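Local coordinates for protein PKS (PDB 5YDA) that is the acyltransferase domain of a splenocin polyketide synthase, a broadly selective domain that probably loads extender acyl units onto an acyl carrier protein, at residues L81-S86 and V92-A97; A361-E366 and A385-E390. All coordinates share one frame; numbering follows the deposited sequence.

Interaction 1. Residues L81-S86 and V92-A97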
loop_
_atom_site.group_PDB
_atom_site.type_symbol
_atom_site.label_atom_id
_atom_site.label_comp_id
_atom_site.label_asym_id
_atom_site.label_seq_id
_atom_site.Cartn_x
_atom_site.Cartn_y
_atom_site.Cartn_z
ATOM N N LEU A 81 2.693 -4.624 -22.947
ATOM C CA LEU A 81 1.507 -4.941 -22.157
ATOM C C LEU A 81 1.571 -6.409 -21.748
ATOM O O LEU A 81 2.383 -7.184 -22.255
ATOM C CB LEU A 81 0.202 -4.625 -22.906
ATOM C CG LEU A 81 -0.199 -5.287 -24.230
ATOM C CD1 LEU A 81 -0.652 -6.733 -24.068
ATOM C CD2 LEU A 81 -1.304 -4.460 -24.877
ATOM N N THR A 82 0.707 -6.786 -20.813
ATOM C CA THR A 82 0.623 -8.166 -20.372
ATOM C C THR A 82 -0.836 -8.540 -20.218
ATOM O O THR A 82 -1.703 -7.677 -20.078
ATOM C CB THR A 82 1.327 -8.427 -19.029
ATOM O OG1 THR A 82 0.666 -7.687 -17.990
ATOM C CG2 THR A 82 2.808 -8.068 -19.085
ATOM N N VAL A 83 -1.090 -9.849 -20.248
ATOM C CA VAL A 83 -2.340 -10.429 -19.785
ATOM C C VAL A 83 -1.999 -11.472 -18.731
ATOM O O VAL A 83 -0.877 -11.978 -18.681
ATOM C CB VAL A 83 -3.164 -11.052 -20.935
ATOM C CG1 VAL A 83 -3.527 -9.987 -21.958
ATOM C CG2 VAL A 83 -2.389 -12.193 -21.596
ATOM N N SER A 84 -2.963 -11.753 -17.864
ATOM C CA SER A 84 -2.898 -12.851 -16.914
ATOM C C SER A 84 -3.942 -13.886 -17.303
ATOM O O SER A 84 -5.069 -13.526 -17.655
ATOM C CB SER A 84 -3.178 -12.373 -15.485
ATOM O OG SER A 84 -2.254 -11.384 -15.087
ATOM N N ALA A 85 -3.578 -15.166 -17.220
ATOM C CA ALA A 85 -4.501 -16.213 -17.628
ATOM C C ALA A 85 -4.136 -17.516 -16.933
ATOM O O ALA A 85 -2.959 -17.793 -16.692
ATOM C CB ALA A 85 -4.483 -16.407 -19.148
ATOM N N SER A 86 -5.158 -18.301 -16.602
ATOM C CA SER A 86 -4.995 -19.652 -16.092
ATOM C C SER A 86 -5.369 -20.702 -17.131
ATOM O O SER A 86 -5.400 -21.892 -16.806
ATOM C CB SER A 86 -5.836 -19.842 -14.826
ATOM O OG SER A 86 -5.433 -18.943 -13.803
ATOM N N VAL A 92 -6.663 -15.826 -24.729
ATOM C CA VAL A 92 -7.169 -15.345 -26.013
ATOM C C VAL A 92 -8.117 -14.175 -25.799
ATOM O O VAL A 92 -7.968 -13.111 -26.414
ATOM C CB VAL A 92 -7.854 -16.490 -26.785
ATOM C CG1 VAL A 92 -8.739 -15.924 -27.890
ATOM C CG2 VAL A 92 -6.818 -17.452 -27.361
ATOM N N GLU A 93 -9.095 -14.352 -24.907
ATOM C CA GLU A 93 -10.052 -13.282 -24.641
ATOM C C GLU A 93 -9.357 -12.023 -24.137
ATOM O O GLU A 93 -9.717 -10.907 -24.534
ATOM C CB GLU A 93 -11.094 -13.744 -23.628
ATOM C CG GLU A 93 -12.330 -12.864 -23.620
ATOM C CD GLU A 93 -13.181 -13.050 -22.382
ATOM O OE1 GLU A 93 -12.606 -13.189 -21.280
ATOM O OE2 GLU A 93 -14.427 -13.054 -22.509
ATOM N N ALA A 94 -8.349 -12.179 -23.275
ATOM C CA ALA A 94 -7.704 -11.005 -22.698
ATOM C C ALA A 94 -6.830 -10.292 -23.718
ATOM O O ALA A 94 -6.694 -9.067 -23.658
ATOM C CB ALA A 94 -6.886 -11.392 -21.468
ATOM N N LEU A 95 -6.256 -11.029 -24.671
ATOM C CA LEU A 95 -5.398 -10.398 -25.670
ATOM C C LEU A 95 -6.194 -9.556 -26.664
ATOM O O LEU A 95 -5.650 -8.600 -27.229
ATOM C CB LEU A 95 -4.576 -11.459 -26.396
ATOM C CG LEU A 95 -3.461 -12.097 -25.561
ATOM C CD1 LEU A 95 -3.196 -13.512 -26.032
ATOM C CD2 LEU A 95 -2.184 -11.273 -25.623
ATOM N N ARG A 96 -7.471 -9.886 -26.894
ATOM C CA ARG A 96 -8.316 -9.033 -27.733
ATOM C C ARG A 96 -8.619 -7.717 -27.041
ATOM O O ARG A 96 -8.406 -6.637 -27.608
ATOM C CB ARG A 96 -9.631 -9.729 -28.071
ATOM C CG ARG A 96 -9.475 -11.104 -28.606
ATOM C CD ARG A 96 -9.207 -11.071 -30.082
ATOM N NE ARG A 96 -9.028 -12.428 -30.569
ATOM C CZ ARG A 96 -9.987 -13.146 -31.137
ATOM N NH1 ARG A 96 -11.199 -12.634 -31.301
ATOM N NH2 ARG A 96 -9.724 -14.375 -31.539
ATOM N N ALA A 97 -9.149 -7.793 -25.819
ATOM C CA ALA A 97 -9.439 -6.610 -25.026
ATOM C C ALA A 97 -8.189 -5.822 -24.672
ATOM O O ALA A 97 -8.312 -4.689 -24.192
ATOM C CB ALA A 97 -10.167 -7.023 -23.747
#
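V83 turns its two methyls toward A94 and L95 through a chi1 of -61°. CG1 is then anti to the carbonyl carbon, and CG2 lies between the backbone N and the carbonyl carbon. L95, with chi1 -72°, has CG anti to its own carbonyl carbon, which carries the branch across to the valine. The side chains that meet are all apolar; V83 CG1 also lies against the helix backbone, near A94 O. V83 CG1 rests on A94 CB at 3.7 Å, and V83 CB is almost as near the same methyl. V83 CG2 reaches L95 CG at 4.1 Å. L95 CD2 touches both valine methyls, and the two side chains cross at about a right angle. The small A94 lets the helix backbone come near the strand, with V83 CA and A94 CA 6.1 Å apart. V83 and L95 are both buried. This is a strand followed directly by a helix that folds back over it, in the region assigned to the CurL-like family. Strand 79-85 pairs antiparallel with strand 32-38, where V83 bonds to L34 through the backbone. L95 also packs on L51 and A52 of helix 43-56. Helix 407-420 meets the strand through T82 and S84, whose side chains leave the backbone away from helix 88-97.

Interaction 2. Residues A361-E366 and A385-E390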
loop_
_atom_site.group_PDB
_atom_site.type_symbol
_atom_site.label_atom_id
_atom_site.label_comp_id
_atom_site.label_asym_id
_atom_site.label_seq_id
_atom_site.Cartn_x
_atom_site.Cartn_y
_atom_site.Cartn_z
ATOM N N ALA A 361 7.866 15.210 -2.460
ATOM C CA ALA A 361 9.305 15.003 -2.300
ATOM C C ALA A 361 9.740 13.682 -2.918
ATOM O O ALA A 361 10.786 13.608 -3.575
ATOM C CB ALA A 361 9.688 15.038 -0.825
ATOM N N LEU A 362 8.956 12.624 -2.699
ATOM C CA LEU A 362 9.258 11.331 -3.297
ATOM C C LEU A 362 9.327 11.441 -4.808
ATOM O O LEU A 362 10.263 10.939 -5.439
ATOM C CB LEU A 362 8.185 10.330 -2.887
ATOM C CG LEU A 362 8.376 8.857 -3.160
ATOM C CD1 LEU A 362 9.018 8.262 -1.920
ATOM C CD2 LEU A 362 7.030 8.215 -3.413
ATOM N N TRP A 363 8.352 12.129 -5.398
ATOM C CA TRP A 363 8.253 12.216 -6.847
ATOM C C TRP A 363 9.377 13.056 -7.432
ATOM O O TRP A 363 9.890 12.757 -8.514
ATOM C CB TRP A 363 6.899 12.813 -7.223
ATOM C CG TRP A 363 6.751 13.010 -8.690
ATOM C CD1 TRP A 363 6.853 14.187 -9.388
ATOM C CD2 TRP A 363 6.488 11.990 -9.652
ATOM N NE1 TRP A 363 6.660 13.953 -10.726
ATOM C CE2 TRP A 363 6.433 12.614 -10.914
ATOM C CE3 TRP A 363 6.301 10.610 -9.567
ATOM C CZ2 TRP A 363 6.193 11.901 -12.081
ATOM C CZ3 TRP A 363 6.060 9.908 -10.716
ATOM C CH2 TRP A 363 6.009 10.549 -11.961
ATOM N N GLU A 364 9.757 14.122 -6.736
ATOM C CA GLU A 364 10.690 15.075 -7.313
ATOM C C GLU A 364 12.097 14.498 -7.402
ATOM O O GLU A 364 12.848 14.848 -8.316
ATOM C CB GLU A 364 10.667 16.365 -6.497
ATOM C CG GLU A 364 11.089 17.581 -7.285
ATOM C CD GLU A 364 12.504 18.008 -6.963
ATOM O OE1 GLU A 364 12.826 18.099 -5.756
ATOM O OE2 GLU A 364 13.294 18.246 -7.910
ATOM N N ARG A 365 12.469 13.600 -6.490
ATOM C CA ARG A 365 13.792 12.997 -6.599
ATOM C C ARG A 365 13.804 11.853 -7.600
ATOM O O ARG A 365 14.677 11.797 -8.471
ATOM C CB ARG A 365 14.284 12.509 -5.238
ATOM C CG ARG A 365 15.789 12.619 -5.102
ATOM C CD ARG A 365 16.256 12.327 -3.699
ATOM N NE ARG A 365 16.149 10.909 -3.368
ATOM C CZ ARG A 365 16.384 10.424 -2.150
ATOM N NH1 ARG A 365 16.730 11.252 -1.165
ATOM N NH2 ARG A 365 16.274 9.121 -1.913
ATOM N N GLU A 366 12.836 10.938 -7.505
ATOM C CA GLU A 366 12.902 9.682 -8.248
ATOM C C GLU A 366 11.981 9.619 -9.464
ATOM O O GLU A 366 12.272 8.861 -10.396
ATOM C CB GLU A 366 12.565 8.497 -7.323
ATOM C CG GLU A 366 13.238 8.516 -5.944
ATOM C CD GLU A 366 14.704 8.089 -5.994
ATOM O OE1 GLU A 366 15.375 8.123 -4.938
ATOM O OE2 GLU A 366 15.186 7.713 -7.084
ATOM N N ALA A 385 -3.906 13.040 -7.149
ATOM C CA ALA A 385 -4.355 14.411 -6.916
ATOM C C ALA A 385 -3.174 15.354 -6.729
ATOM O O ALA A 385 -3.142 16.443 -7.312
ATOM C CB ALA A 385 -5.281 14.470 -5.695
ATOM N N ARG A 386 -2.181 14.952 -5.930
ATOM C CA ARG A 386 -1.053 15.840 -5.670
ATOM C C ARG A 386 -0.130 15.968 -6.878
ATOM O O ARG A 386 0.498 17.015 -7.063
ATOM C CB ARG A 386 -0.253 15.340 -4.462
ATOM C CG ARG A 386 0.946 16.222 -4.106
ATOM C CD ARG A 386 0.511 17.686 -3.850
ATOM N NE ARG A 386 1.630 18.507 -3.394
ATOM C CZ ARG A 386 2.556 19.029 -4.203
ATOM N NH1 ARG A 386 2.499 18.821 -5.519
ATOM N NH2 ARG A 386 3.550 19.756 -3.701
ATOM N N LEU A 387 -0.015 14.923 -7.693
ATOM C CA LEU A 387 0.971 14.850 -8.763
ATOM C C LEU A 387 0.374 15.129 -10.138
ATOM O O LEU A 387 1.037 14.900 -11.149
ATOM C CB LEU A 387 1.638 13.473 -8.769
ATOM C CG LEU A 387 2.926 13.230 -7.988
ATOM C CD1 LEU A 387 3.161 14.285 -6.947
ATOM C CD2 LEU A 387 2.928 11.845 -7.370
ATOM N N ASP A 388 -0.875 15.563 -10.198
ATOM C CA ASP A 388 -1.493 16.034 -11.436
ATOM C C ASP A 388 -0.683 17.209 -11.998
ATOM O O ASP A 388 -0.273 18.074 -11.222
ATOM C CB ASP A 388 -2.935 16.466 -11.125
ATOM C CG ASP A 388 -3.748 16.761 -12.362
ATOM O OD1 ASP A 388 -3.669 17.914 -12.859
ATOM O OD2 ASP A 388 -4.485 15.842 -12.808
ATOM N N GLY A 389 -0.369 17.259 -13.289
ATOM C CA GLY A 389 -0.357 16.152 -14.203
ATOM C C GLY A 389 1.116 15.997 -14.562
ATOM O O GLY A 389 1.602 16.490 -15.580
ATOM N N GLU A 390 1.840 15.359 -13.654
ATOM C CA GLU A 390 3.173 14.850 -13.914
ATOM C C GLU A 390 3.127 13.477 -14.583
ATOM O O GLU A 390 4.180 12.906 -14.872
ATOM C CB GLU A 390 3.947 14.768 -12.600
ATOM C CG GLU A 390 4.028 16.105 -11.874
ATOM C CD GLU A 390 4.976 17.079 -12.552
ATOM O OE1 GLU A 390 6.116 16.675 -12.878
ATOM O OE2 GLU A 390 4.573 18.245 -12.763
#
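The W363 indole takes L387 on one face and E390 OE1 at its edge. L387 CG stands over the five-membered ring, 4.2 Å from its centroid and 22° off the normal. This is a CH-pi contact, offset toward the ring's rim. The nearest ring atom is W363 CG, 3.9 Å from L387 CG. L387 CD1 and CD2 also lie against W363 CB. The tryptophan reaches this place with CG anti to its backbone N, chi1 177°. E390 CB approaches obliquely and comes within 3.4 Å of W363 NE1. E390 OE1 lies in the indole plane, 3.5 Å from W363 NE1, and the carboxylate plane is turned 78° from the ring. The E390 side chain bends at chi2, which brings its carboxylate back toward the indole nitrogen. Two helices of the acyltransferase fold meet here, 355-366 and 378-387, on either side of strand 369-372 in the chain. That strand runs parallel to 112-116 and 394-395 in the mixed sheet, and L362 and L387 both touch its L370. After L387 the chain turns: E390 N bonds to L387 O at 2.7 Å, and the peptide before G389 is cis. E390 OE1 has a long, weak ion pair with R367 NH1, and P368 and P392 pack on W363.

Interactions 1 and 2 are separate, with centres 31 Å apart and nearest atoms about 19 Å apart. They share no helix or strand. Interaction 1 joins a strand to the helix just after it, in the CurL-like part of the chain. Interaction 2 joins helix 355-366 to helix 378-387 and the turn that follows it, in the acyltransferase part. Both are mainly buried. The side chains of interaction 1 are all aliphatic, and its centre lies about 25 Å from the centre of the chain, against about 17 Å for that of interaction 2. Interaction 2 centres on an aromatic ring and grades outward to an exposed glutamate, so a charged group joins its apolar packing.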